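Local coordinates for dihydrodipicolinate synthase family protein (Sinorhizobium meliloti, PDB 4DNH) that is of unknown function but folds as a TIM barrel and may be related to dihydrodipicolinate synthase-like enzymes, at residues I5-E10 and A376-V381; A14-T19 and L358-D363; R35-A40 and L74-A79; M252-D257 and S272-G277. All coordinates share one frame; numbering follows the deposited sequence.

Contact 1 (I5-E10 and A376-V381); sequences IDLPIE and ARMRRV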
loop_
_atom_site.group_PDB
_atom_site.type_symbol
_atom_site.label_atom_id
_atom_site.label_comp_id
_atom_site.label_asym_id
_atom_site.label_seq_id
_atom_site.Cartn_x
_atom_site.Cartn_y
_atom_site.Cartn_z
ATOM N N ILE A 5 -9.797 23.811 16.802
ATOM C CA ILE A 5 -8.792 23.142 17.639
ATOM C C ILE A 5 -7.443 23.882 17.588
ATOM O O ILE A 5 -7.037 24.382 16.530
ATOM C CB ILE A 5 -8.643 21.637 17.263
ATOM C CG1 ILE A 5 -7.612 20.936 18.161
ATOM C CG2 ILE A 5 -8.298 21.455 15.785
ATOM C CD1 ILE A 5 -7.773 19.434 18.216
ATOM N N ASP A 6 -6.764 23.971 18.731
ATOM C CA ASP A 6 -5.417 24.550 18.763
ATOM C C ASP A 6 -4.358 23.500 18.455
ATOM O O ASP A 6 -4.304 22.463 19.097
ATOM C CB ASP A 6 -5.139 25.244 20.095
ATOM C CG ASP A 6 -5.720 26.647 20.155
ATOM O OD1 ASP A 6 -6.044 27.231 19.093
ATOM O OD2 ASP A 6 -5.842 27.178 21.273
ATOM N N LEU A 7 -3.530 23.780 17.455
ATOM C CA LEU A 7 -2.570 22.812 16.924
ATOM C C LEU A 7 -1.174 23.400 16.843
ATOM O O LEU A 7 -1.021 24.615 16.674
ATOM C CB LEU A 7 -2.992 22.334 15.538
ATOM C CG LEU A 7 -4.303 21.571 15.382
ATOM C CD1 LEU A 7 -4.506 21.292 13.908
ATOM C CD2 LEU A 7 -4.357 20.258 16.158
ATOM N N PRO A 8 -0.148 22.543 16.968
ATOM C CA PRO A 8 1.227 23.041 16.915
ATOM C C PRO A 8 1.727 23.348 15.506
ATOM O O PRO A 8 1.579 22.530 14.597
ATOM C CB PRO A 8 2.049 21.922 17.552
ATOM C CG PRO A 8 1.199 20.706 17.522
ATOM C CD PRO A 8 -0.228 21.113 17.332
ATOM N N ILE A 9 2.267 24.555 15.351
ATOM C CA ILE A 9 3.035 24.968 14.180
ATOM C C ILE A 9 4.198 25.773 14.730
ATOM O O ILE A 9 4.005 26.616 15.615
ATOM C CB ILE A 9 2.278 25.934 13.230
ATOM C CG1 ILE A 9 0.758 25.819 13.366
ATOM C CG2 ILE A 9 2.754 25.760 11.788
ATOM C CD1 ILE A 9 -0.015 26.858 12.572
ATOM N N GLU A 10 5.394 25.522 14.197
ATOM C CA GLU A 10 6.606 26.297 14.527
ATOM C C GLU A 10 6.813 26.466 16.044
ATOM O O GLU A 10 6.901 27.593 16.542
ATOM C CB GLU A 10 6.586 27.680 13.839
ATOM C CG GLU A 10 5.855 27.757 12.497
ATOM C CD GLU A 10 6.778 27.731 11.292
ATOM O OE1 GLU A 10 7.595 26.793 11.175
ATOM O OE2 GLU A 10 6.672 28.650 10.448
ATOM N N ALA A 376 -11.818 15.140 18.615
ATOM C CA ALA A 376 -11.697 14.666 19.999
ATOM C C ALA A 376 -10.456 13.800 20.152
ATOM O O ALA A 376 -9.698 13.939 21.110
ATOM C CB ALA A 376 -12.947 13.898 20.431
ATOM N N ARG A 377 -10.259 12.905 19.195
ATOM C CA ARG A 377 -9.085 12.053 19.173
ATOM C C ARG A 377 -7.776 12.821 19.039
ATOM O O ARG A 377 -6.819 12.520 19.762
ATOM C CB ARG A 377 -9.225 10.972 18.109
ATOM C CG ARG A 377 -9.817 9.727 18.713
ATOM C CD ARG A 377 -10.666 8.927 17.763
ATOM N NE ARG A 377 -11.334 7.865 18.521
ATOM C CZ ARG A 377 -11.210 6.570 18.273
ATOM N NH1 ARG A 377 -10.459 6.145 17.258
ATOM N NH2 ARG A 377 -11.856 5.700 19.029
HETATM N N MSE A 378 -7.746 13.827 18.160
HETATM C CA MSE A 378 -6.606 14.742 18.089
HETATM C C MSE A 378 -6.365 15.424 19.416
HETATM O O MSE A 378 -5.213 15.604 19.816
HETATM C CB MSE A 378 -6.772 15.781 16.980
HETATM C CG MSE A 378 -5.497 16.608 16.790
HETATM SE SE MSE A 378 -4.097 15.703 15.717
HETATM C CE MSE A 378 -2.591 15.971 16.950
ATOM N N ARG A 379 -7.434 15.809 20.109
ATOM C CA ARG A 379 -7.301 16.452 21.419
ATOM C C ARG A 379 -6.650 15.515 22.434
ATOM O O ARG A 379 -5.816 15.954 23.222
ATOM C CB ARG A 379 -8.650 16.943 21.943
ATOM C CG ARG A 379 -8.895 18.436 21.814
ATOM C CD ARG A 379 -10.257 18.682 21.168
ATOM N NE ARG A 379 -10.980 19.827 21.713
ATOM C CZ ARG A 379 -10.874 21.081 21.276
ATOM N NH1 ARG A 379 -10.054 21.386 20.288
ATOM N NH2 ARG A 379 -11.586 22.045 21.848
ATOM N N ARG A 380 -7.026 14.235 22.405
ATOM C CA ARG A 380 -6.463 13.244 23.325
ATOM C C ARG A 380 -4.986 13.015 23.056
ATOM O O ARG A 380 -4.207 12.792 23.991
ATOM C CB ARG A 380 -7.226 11.908 23.277
ATOM C CG ARG A 380 -8.305 11.790 24.345
ATOM C CD ARG A 380 -8.706 10.349 24.650
ATOM N NE ARG A 380 -9.886 9.917 23.896
ATOM C CZ ARG A 380 -9.898 8.945 22.978
ATOM N NH1 ARG A 380 -8.792 8.264 22.673
ATOM N NH2 ARG A 380 -11.032 8.647 22.357
ATOM N N VAL A 381 -4.607 13.093 21.783
ATOM C CA VAL A 381 -3.214 12.960 21.362
ATOM C C VAL A 381 -2.370 14.162 21.816
ATOM O O VAL A 381 -1.282 13.986 22.368
ATOM C CB VAL A 381 -3.111 12.716 19.837
ATOM C CG1 VAL A 381 -1.663 12.790 19.370
ATOM C CG2 VAL A 381 -3.727 11.363 19.483
#

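Contact 2 (A14-T19 and L358-D363); sequences ARYDLT and LFRLAD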
loop_
_atom_site.group_PDB
_atom_site.type_symbol
_atom_site.label_atom_id
_atom_site.label_comp_id
_atom_site.label_asym_id
_atom_site.label_seq_id
_atom_site.Cartn_x
_atom_site.Cartn_y
_atom_site.Cartn_z
ATOM N N ALA A 14 -1.498 27.215 17.470
ATOM C CA ALA A 14 -2.380 28.094 16.701
ATOM C C ALA A 14 -3.760 27.505 16.394
ATOM O O ALA A 14 -3.914 26.305 16.142
ATOM C CB ALA A 14 -1.698 28.527 15.410
ATOM N N ARG A 15 -4.754 28.389 16.394
ATOM C CA ARG A 15 -6.128 28.034 16.095
ATOM C C ARG A 15 -6.229 27.445 14.703
ATOM O O ARG A 15 -5.707 27.997 13.731
ATOM C CB ARG A 15 -7.029 29.263 16.198
ATOM C CG ARG A 15 -8.372 28.991 16.858
ATOM C CD ARG A 15 -9.517 29.731 16.178
ATOM N NE ARG A 15 -9.148 31.072 15.722
ATOM C CZ ARG A 15 -9.806 31.764 14.794
ATOM N NH1 ARG A 15 -10.881 31.252 14.208
ATOM N NH2 ARG A 15 -9.386 32.974 14.446
ATOM N N TYR A 16 -6.877 26.292 14.628
ATOM C CA TYR A 16 -7.265 25.736 13.358
ATOM C C TYR A 16 -8.743 25.460 13.381
ATOM O O TYR A 16 -9.223 24.719 14.233
ATOM C CB TYR A 16 -6.503 24.462 13.046
ATOM C CG TYR A 16 -6.844 23.930 11.677
ATOM C CD1 TYR A 16 -6.339 24.554 10.525
ATOM C CD2 TYR A 16 -7.699 22.821 11.520
ATOM C CE1 TYR A 16 -6.659 24.085 9.263
ATOM C CE2 TYR A 16 -8.029 22.345 10.252
ATOM C CZ TYR A 16 -7.503 22.985 9.128
ATOM O OH TYR A 16 -7.788 22.536 7.859
ATOM N N ASP A 17 -9.459 26.083 12.452
ATOM C CA ASP A 17 -10.884 25.836 12.251
ATOM C C ASP A 17 -11.032 24.807 11.148
ATOM O O ASP A 17 -10.434 24.957 10.080
ATOM C CB ASP A 17 -11.595 27.130 11.812
ATOM C CG ASP A 17 -11.350 28.291 12.757
ATOM O OD1 ASP A 17 -11.488 28.103 13.987
ATOM O OD2 ASP A 17 -11.030 29.397 12.264
ATOM N N LEU A 18 -11.827 23.770 11.388
ATOM C CA LEU A 18 -12.040 22.754 10.346
ATOM C C LEU A 18 -12.993 23.297 9.286
ATOM O O LEU A 18 -14.054 23.824 9.626
ATOM C CB LEU A 18 -12.599 21.450 10.909
ATOM C CG LEU A 18 -12.209 20.823 12.247
ATOM C CD1 LEU A 18 -12.496 19.326 12.157
ATOM C CD2 LEU A 18 -10.766 21.070 12.665
ATOM N N THR A 19 -12.610 23.168 8.014
ATOM C CA THR A 19 -13.417 23.696 6.896
ATOM C C THR A 19 -13.805 22.652 5.835
ATOM O O THR A 19 -14.462 22.977 4.853
ATOM C CB THR A 19 -12.714 24.864 6.161
ATOM O OG1 THR A 19 -11.482 24.403 5.600
ATOM C CG2 THR A 19 -12.466 26.055 7.080
ATOM N N LEU A 358 -0.935 16.547 9.188
ATOM C CA LEU A 358 -1.776 15.456 8.692
ATOM C C LEU A 358 -3.274 15.694 8.970
ATOM O O LEU A 358 -4.097 15.568 8.077
ATOM C CB LEU A 358 -1.315 14.117 9.296
ATOM C CG LEU A 358 -1.803 12.821 8.637
ATOM C CD1 LEU A 358 -0.841 11.675 8.903
ATOM C CD2 LEU A 358 -3.193 12.451 9.133
ATOM N N PHE A 359 -3.618 16.045 10.200
ATOM C CA PHE A 359 -4.997 16.399 10.549
ATOM C C PHE A 359 -5.572 17.556 9.699
ATOM O O PHE A 359 -6.688 17.435 9.185
ATOM C CB PHE A 359 -5.085 16.646 12.067
ATOM C CG PHE A 359 -6.424 17.131 12.563
ATOM C CD1 PHE A 359 -6.748 18.493 12.536
ATOM C CD2 PHE A 359 -7.336 16.239 13.124
ATOM C CE1 PHE A 359 -7.972 18.941 13.020
ATOM C CE2 PHE A 359 -8.563 16.680 13.618
ATOM C CZ PHE A 359 -8.885 18.034 13.566
ATOM N N ARG A 360 -4.828 18.653 9.524
ATOM C CA ARG A 360 -5.316 19.789 8.689
ATOM C C ARG A 360 -5.521 19.401 7.240
ATOM O O ARG A 360 -6.540 19.730 6.638
ATOM C CB ARG A 360 -4.351 20.963 8.679
ATOM C CG ARG A 360 -3.925 21.519 10.019
ATOM C CD ARG A 360 -2.976 22.680 9.773
ATOM N NE ARG A 360 -2.466 23.203 11.022
ATOM C CZ ARG A 360 -1.389 22.743 11.653
ATOM N NH1 ARG A 360 -0.672 21.744 11.143
ATOM N NH2 ARG A 360 -1.024 23.299 12.798
ATOM N N LEU A 361 -4.536 18.722 6.662
ATOM C CA LEU A 361 -4.646 18.292 5.272
ATOM C C LEU A 361 -5.758 17.244 5.111
ATOM O O LEU A 361 -6.482 17.259 4.109
ATOM C CB LEU A 361 -3.303 17.791 4.741
ATOM C CG LEU A 361 -2.143 18.810 4.705
ATOM C CD1 LEU A 361 -0.823 18.100 4.487
ATOM C CD2 LEU A 361 -2.337 19.897 3.653
ATOM N N ALA A 362 -5.927 16.366 6.105
ATOM C CA ALA A 362 -7.070 15.421 6.102
ATOM C C ALA A 362 -8.413 16.148 6.150
ATOM O O ALA A 362 -9.345 15.786 5.430
ATOM C CB ALA A 362 -6.967 14.421 7.242
ATOM N N ASP A 363 -8.506 17.176 6.995
ATOM C CA ASP A 363 -9.711 18.017 7.070
ATOM C C ASP A 363 -10.059 18.634 5.716
ATOM O O ASP A 363 -11.193 18.540 5.258
ATOM C CB ASP A 363 -9.554 19.128 8.115
ATOM C CG ASP A 363 -10.553 20.268 7.923
ATOM O OD1 ASP A 363 -11.762 20.009 7.723
ATOM O OD2 ASP A 363 -10.132 21.435 7.973
#

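Contact 3 (R35-A40 and L74-A79); sequences RVAFAA and LGLGVA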
loop_
_atom_site.group_PDB
_atom_site.type_symbol
_atom_site.label_atom_id
_atom_site.label_comp_id
_atom_site.label_asym_id
_atom_site.label_seq_id
_atom_site.Cartn_x
_atom_site.Cartn_y
_atom_site.Cartn_z
ATOM N N ARG A 35 -11.614 1.400 -13.655
ATOM C CA ARG A 35 -10.249 1.047 -13.276
ATOM C C ARG A 35 -10.274 -0.151 -12.347
ATOM O O ARG A 35 -11.281 -0.384 -11.682
ATOM C CB ARG A 35 -9.582 2.208 -12.539
ATOM C CG ARG A 35 -9.413 3.487 -13.344
ATOM C CD ARG A 35 -8.288 3.377 -14.350
ATOM N NE ARG A 35 -8.155 4.605 -15.131
ATOM C CZ ARG A 35 -8.807 4.846 -16.264
ATOM N NH1 ARG A 35 -9.643 3.944 -16.765
ATOM N NH2 ARG A 35 -8.626 5.994 -16.898
ATOM N N VAL A 36 -9.162 -0.892 -12.296
ATOM C CA VAL A 36 -8.905 -1.901 -11.253
ATOM C C VAL A 36 -8.046 -1.320 -10.118
ATOM O O VAL A 36 -6.842 -1.066 -10.287
ATOM C CB VAL A 36 -8.221 -3.157 -11.830
ATOM C CG1 VAL A 36 -7.983 -4.193 -10.735
ATOM C CG2 VAL A 36 -9.066 -3.751 -12.944
ATOM N N ALA A 37 -8.673 -1.123 -8.959
ATOM C CA ALA A 37 -8.067 -0.405 -7.841
ATOM C C ALA A 37 -7.993 -1.270 -6.609
ATOM O O ALA A 37 -9.014 -1.790 -6.157
ATOM C CB ALA A 37 -8.865 0.844 -7.533
ATOM N N PHE A 38 -6.782 -1.404 -6.063
ATOM C CA PHE A 38 -6.540 -2.069 -4.790
ATOM C C PHE A 38 -6.078 -1.042 -3.780
ATOM O O PHE A 38 -5.300 -0.136 -4.104
ATOM C CB PHE A 38 -5.361 -3.029 -4.899
ATOM C CG PHE A 38 -5.646 -4.293 -5.649
ATOM C CD1 PHE A 38 -5.445 -4.360 -7.021
ATOM C CD2 PHE A 38 -6.029 -5.438 -4.973
ATOM C CE1 PHE A 38 -5.676 -5.542 -7.709
ATOM C CE2 PHE A 38 -6.250 -6.619 -5.658
ATOM C CZ PHE A 38 -6.080 -6.672 -7.026
ATOM N N ALA A 39 -6.500 -1.218 -2.538
ATOM C CA ALA A 39 -5.817 -0.563 -1.449
ATOM C C ALA A 39 -4.880 -1.566 -0.753
ATOM O O ALA A 39 -5.272 -2.699 -0.438
ATOM C CB ALA A 39 -6.820 0.032 -0.485
ATOM N N ALA A 40 -3.623 -1.171 -0.552
ATOM C CA ALA A 40 -2.712 -1.970 0.263
ATOM C C ALA A 40 -3.058 -1.666 1.719
ATOM O O ALA A 40 -2.871 -0.538 2.175
ATOM C CB ALA A 40 -1.268 -1.622 -0.043
ATOM N N LEU A 74 -16.560 -0.526 -0.134
ATOM C CA LEU A 74 -16.376 0.636 -0.990
ATOM C C LEU A 74 -16.003 0.249 -2.425
ATOM O O LEU A 74 -15.803 1.123 -3.282
ATOM C CB LEU A 74 -15.325 1.578 -0.399
ATOM C CG LEU A 74 -15.679 2.266 0.926
ATOM C CD1 LEU A 74 -14.427 2.842 1.560
ATOM C CD2 LEU A 74 -16.727 3.361 0.785
ATOM N N GLY A 75 -15.907 -1.053 -2.681
ATOM C CA GLY A 75 -15.605 -1.552 -4.014
ATOM C C GLY A 75 -14.134 -1.705 -4.321
ATOM O O GLY A 75 -13.786 -2.191 -5.396
ATOM N N LEU A 76 -13.270 -1.298 -3.386
ATOM C CA LEU A 76 -11.816 -1.367 -3.582
ATOM C C LEU A 76 -11.344 -2.782 -3.365
ATOM O O LEU A 76 -11.903 -3.503 -2.541
ATOM C CB LEU A 76 -11.093 -0.426 -2.611
ATOM C CG LEU A 76 -11.511 1.045 -2.707
ATOM C CD1 LEU A 76 -10.957 1.857 -1.554
ATOM C CD2 LEU A 76 -11.049 1.637 -4.020
ATOM N N GLY A 77 -10.339 -3.205 -4.116
ATOM C CA GLY A 77 -9.723 -4.507 -3.850
ATOM C C GLY A 77 -8.761 -4.413 -2.673
ATOM O O GLY A 77 -8.373 -3.314 -2.256
ATOM N N VAL A 78 -8.357 -5.561 -2.150
ATOM C CA VAL A 78 -7.428 -5.597 -1.044
ATOM C C VAL A 78 -6.114 -6.268 -1.483
ATOM O O VAL A 78 -6.120 -7.387 -2.034
ATOM C CB VAL A 78 -8.058 -6.325 0.178
ATOM C CG1 VAL A 78 -6.992 -6.759 1.181
ATOM C CG2 VAL A 78 -9.101 -5.442 0.861
ATOM N N ALA A 79 -4.999 -5.582 -1.243
ATOM C CA ALA A 79 -3.658 -6.133 -1.460
ATOM C C ALA A 79 -3.092 -6.512 -0.098
ATOM O O ALA A 79 -2.742 -5.621 0.683
ATOM C CB ALA A 79 -2.758 -5.100 -2.121
#

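Contact 4 (M252-D257 and S272-G277); sequences MYTGDD and SDALLG. With GOL (glycerol), chain B.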
loop_
_atom_site.group_PDB
_atom_site.type_symbol
_atom_site.label_atom_id
_atom_site.label_comp_id
_atom_site.label_asym_id
_atom_site.label_seq_id
_atom_site.Cartn_x
_atom_site.Cartn_y
_atom_site.Cartn_z
HETATM N N MSE A 252 -0.742 -1.822 -15.760
HETATM C CA MSE A 252 0.154 -0.978 -14.952
HETATM C C MSE A 252 -0.590 -0.577 -13.709
HETATM O O MSE A 252 -1.568 0.185 -13.766
HETATM C CB MSE A 252 0.596 0.257 -15.739
HETATM C CG MSE A 252 1.369 1.311 -14.935
HETATM SE SE MSE A 252 3.057 0.642 -14.144
HETATM C CE MSE A 252 4.232 0.758 -15.721
ATOM N N TYR A 253 -0.164 -1.105 -12.567
ATOM C CA TYR A 253 -0.764 -0.691 -11.308
ATOM C C TYR A 253 0.117 0.395 -10.710
ATOM O O TYR A 253 1.297 0.152 -10.421
ATOM C CB TYR A 253 -0.906 -1.867 -10.341
ATOM C CG TYR A 253 -1.973 -2.895 -10.726
ATOM C CD1 TYR A 253 -3.325 -2.659 -10.467
ATOM C CD2 TYR A 253 -1.618 -4.115 -11.322
ATOM C CE1 TYR A 253 -4.290 -3.591 -10.803
ATOM C CE2 TYR A 253 -2.577 -5.052 -11.660
ATOM C CZ TYR A 253 -3.913 -4.785 -11.399
ATOM O OH TYR A 253 -4.880 -5.705 -11.740
ATOM N N THR A 254 -0.439 1.592 -10.532
ATOM C CA THR A 254 0.338 2.664 -9.930
ATOM C C THR A 254 0.600 2.434 -8.429
ATOM O O THR A 254 -0.264 1.969 -7.697
ATOM C CB THR A 254 -0.199 4.083 -10.245
ATOM O OG1 THR A 254 0.843 5.024 -9.967
ATOM C CG2 THR A 254 -1.433 4.453 -9.431
ATOM N N GLY A 255 1.823 2.717 -8.009
ATOM C CA GLY A 255 2.236 2.528 -6.635
ATOM C C GLY A 255 2.707 3.871 -6.169
ATOM O O GLY A 255 3.192 4.022 -5.056
ATOM N N ASP A 256 2.526 4.847 -7.050
ATOM C CA ASP A 256 2.979 6.208 -6.852
ATOM C C ASP A 256 1.951 6.992 -6.041
ATOM O O ASP A 256 1.001 7.555 -6.598
ATOM C CB ASP A 256 3.217 6.850 -8.223
ATOM C CG ASP A 256 4.013 8.132 -8.152
ATOM O OD1 ASP A 256 3.769 8.929 -7.228
ATOM O OD2 ASP A 256 4.869 8.353 -9.048
ATOM N N ASP A 257 2.155 7.036 -4.727
ATOM C CA ASP A 257 1.273 7.796 -3.830
ATOM C C ASP A 257 1.464 9.323 -3.896
ATOM O O ASP A 257 0.757 10.066 -3.208
ATOM C CB ASP A 257 1.432 7.308 -2.383
ATOM C CG ASP A 257 1.161 5.801 -2.222
ATOM O OD1 ASP A 257 -0.023 5.404 -2.116
ATOM O OD2 ASP A 257 2.138 5.020 -2.174
ATOM N N SER A 272 -3.158 4.378 -16.017
ATOM C CA SER A 272 -2.806 3.244 -15.165
ATOM C C SER A 272 -3.888 2.913 -14.146
ATOM O O SER A 272 -4.704 3.767 -13.783
ATOM C CB SER A 272 -1.413 3.367 -14.513
ATOM O OG SER A 272 -1.046 4.696 -14.219
ATOM N N ASP A 273 -3.891 1.646 -13.728
ATOM C CA ASP A 273 -4.731 1.162 -12.643
ATOM C C ASP A 273 -4.075 1.492 -11.290
ATOM O O ASP A 273 -3.196 2.350 -11.229
ATOM C CB ASP A 273 -4.999 -0.333 -12.833
ATOM C CG ASP A 273 -5.931 -0.612 -14.012
ATOM O OD1 ASP A 273 -7.103 -0.174 -13.953
ATOM O OD2 ASP A 273 -5.493 -1.263 -14.992
ATOM N N ALA A 274 -4.496 0.848 -10.207
ATOM C CA ALA A 274 -4.077 1.304 -8.886
ATOM C C ALA A 274 -3.894 0.206 -7.859
ATOM O O ALA A 274 -4.722 -0.681 -7.721
ATOM C CB ALA A 274 -5.045 2.348 -8.356
ATOM N N LEU A 275 -2.788 0.288 -7.140
ATOM C CA LEU A 275 -2.510 -0.576 -6.008
ATOM C C LEU A 275 -1.694 0.302 -5.056
ATOM O O LEU A 275 -0.456 0.388 -5.132
ATOM C CB LEU A 275 -1.746 -1.817 -6.467
ATOM C CG LEU A 275 -1.710 -3.039 -5.550
ATOM C CD1 LEU A 275 -1.052 -4.169 -6.326
ATOM C CD2 LEU A 275 -0.954 -2.747 -4.252
ATOM N N LEU A 276 -2.424 0.966 -4.169
ATOM C CA LEU A 276 -1.904 2.097 -3.417
ATOM C C LEU A 276 -2.142 1.972 -1.923
ATOM O O LEU A 276 -3.248 1.636 -1.484
ATOM C CB LEU A 276 -2.586 3.380 -3.906
ATOM C CG LEU A 276 -2.192 3.899 -5.285
ATOM C CD1 LEU A 276 -3.259 4.855 -5.801
ATOM C CD2 LEU A 276 -0.838 4.582 -5.228
ATOM N N GLY A 277 -1.108 2.278 -1.140
ATOM C CA GLY A 277 -1.260 2.449 0.303
ATOM C C GLY A 277 -2.103 3.675 0.643
ATOM O O GLY A 277 -2.772 3.687 1.666
HETATM C C1 GOL B . 4.752 1.201 -1.375
HETATM O O1 GOL B . 4.461 -0.074 -1.953
HETATM C C2 GOL B . 3.721 2.206 -1.864
HETATM O O2 GOL B . 3.700 2.224 -3.306
HETATM C C3 GOL B . 2.353 1.844 -1.295
HETATM O O3 GOL B . 1.336 2.542 -2.027
#

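Contact 1 (I5-E10 and A376-V381)
I5 reaches from the strand 4-9 to the helix 371-384 and lies between the side chains of M378 and R379. Its CB and CG1 both meet the tip of R379, the CG1 to NH1 distance being 3.3 Å, and this approach is made at the edge of the guanidinium group rather than over a face. Farther out, I5 CD1 still lies near NH1 of R379, at 3.6 Å, and also packs on CG and CD of R379 and on M378 CG, each 3.9 Å away. The extended branch results from CG1 standing opposite the backbone N (chi1 -179°), which carries CD1 down to the helix. The side chains of I5 and R379 run antiparallel alongside one another, whereas the selenomethionine M378 lies roughly perpendicular to I5. L7, two residues on, sets its CD2 beside I5 CD1 against the same methylene, 3.9 Å from M378 CG. The polar end of R379 has a weak hydrogen bond to the carbonyl of S4. Around this packing, strand 4-9 pairs antiparallel with strand 12-17, I5 and L7 also rest on F359 of helix 352-364, and M378 continues to F329 of helix 323-333.

Contact 2 (A14-T19 and L358-D363)
OD2 of D363 is gripped by two donors of the segment 14-19, the hydroxyl of Y16 and the backbone N of T19. The contact ties the two-stranded antiparallel hairpin of strands 4-9 and 12-17, which lies apart from the TIM barrel sheet, to the helix 352-364. Y16 OH donates over 2.6 Å to the anti lone pair of D363 OD2, while T19 N comes to its syn lone pair at 3.0 Å with an N-H...O angle of 161°. The second carboxylate oxygen, OD1, accepts from the backbone N of G20, so the carboxylate is held through both oxygens and its rotation should be restricted.

The Y16 ring is pinned as well as its hydroxyl. With CG opposite the backbone N (chi1 -176°), the ring extends toward the helix and lays one face on R360: CG of the arginine stands 3.8 Å from the ring centroid and only 10° off the normal, a CH-pi contact. The guanidinium plane is nearly perpendicular to the ring, and its polar end turns to E357 in a salt bridge and to the carbonyl of P8. The carboxylate of D363 is also steeply turned against the ring, although OD2 lies near the ring plane at its edge. F359 packs beside L18, and T375 of helix 371-384 touches both of these residues. L18 CD2 meets the edge of the F359 ring, 3.5 Å from CE1.

Contact 3 (R35-A40 and L74-A79)
F38 projects from strand 37-40 on the same face of the sheet as A79, and its ring presents the CD2-CE2 edge to the backbone of strand 77-80. These are the first two strands of the parallel eight-stranded TIM barrel, joined by a beta-alpha-beta crossover through helix 61-73. CG of F38 lies opposite its own carbonyl carbon (chi1 -74°), setting the ring alongside the neighbouring strand so that the V78 carbonyl comes to its edge, with O 3.5 Å from CD2. Its bridge partner is G77, whose lack of a side chain lets the ring lie close to the strand. F38 CB also packs on the methyl of A79, which in turn meets that of A40. A39 and V78 point to the other face, where L71 of helix 61-73 covers both. At the start of the pair, A37 CB touches L76 CD2, and both residues pack on L290 of helix 283-294.

Three backbone hydrogen bonds hold the register. G77 N to A37 O and A39 N to G77 O are each 2.8 Å long, so G77 bonds through both its N and its O. In the third, A79 N reaches A39 O at 3.0 Å and is nearly straight, with an N-H...O angle of 173°.

Contact 4 (M252-D257 and S272-G277)
M252 O accepts the backbone N of D273 at 2.7 Å, beginning a parallel ladder between the last two strands of the TIM barrel, 251-254 and 273-276. T254 continues it through both its backbone atoms. Its N donates to D273 O at 2.9 Å, and its O receives L275 N at 3.1 Å.

The polar side chains find partners beyond the ladder. T254 OG1 and S272 OG both bond to the carboxylate of E239, which thus links the two segments, and R243 also donates to S272 OG. D273 is shared between R251, in a salt bridge, and the backbone N of V36, while the hydroxyl of Y253 bonds to D227. Nearer the backbone, the ring of Y253 leans obliquely on D273, with CD1 of Y253 3.7 Å from CB of D273.

At the C-terminal strand ends a glycerol, probably from the crystallisation liquor, joins the segments. Its O3 donates to D257 OD2 and accepts G277 N, each at 2.6 Å, and its O2 donates to G255 O. D257 OD1 takes the backbone N of I278 and lies 3.3 Å from L276 CD2. Since K230 and S232 also bond the glycerol, this end of the barrel, where TIM-barrel enzymes carry their active sites, offers a polar pocket consistent with binding a small hydroxylated molecule.

How the contacts relate
The four contacts fall into two pairs. Contacts 1 and 2, with centres 9 Å apart, share the hairpin of strands 4-9 and 12-17 and join it to the successive helices 371-384 and 352-364. Contacts 3 and 4, with centres 10 Å apart, belong to the parallel barrel: strands 37-40 and 273-276 are neighbours, so the first and eighth strands close the sheet, with F38 N probably bonded to A274 O. Contact 2 is nested within the loop closed by contact 1, and contacts 3 and 4 follow in series inside both. Centres of the two pairs lie 27 to 32 Å apart, so both chain ends pack together beside the barrel without touching the segments of contacts 3 and 4.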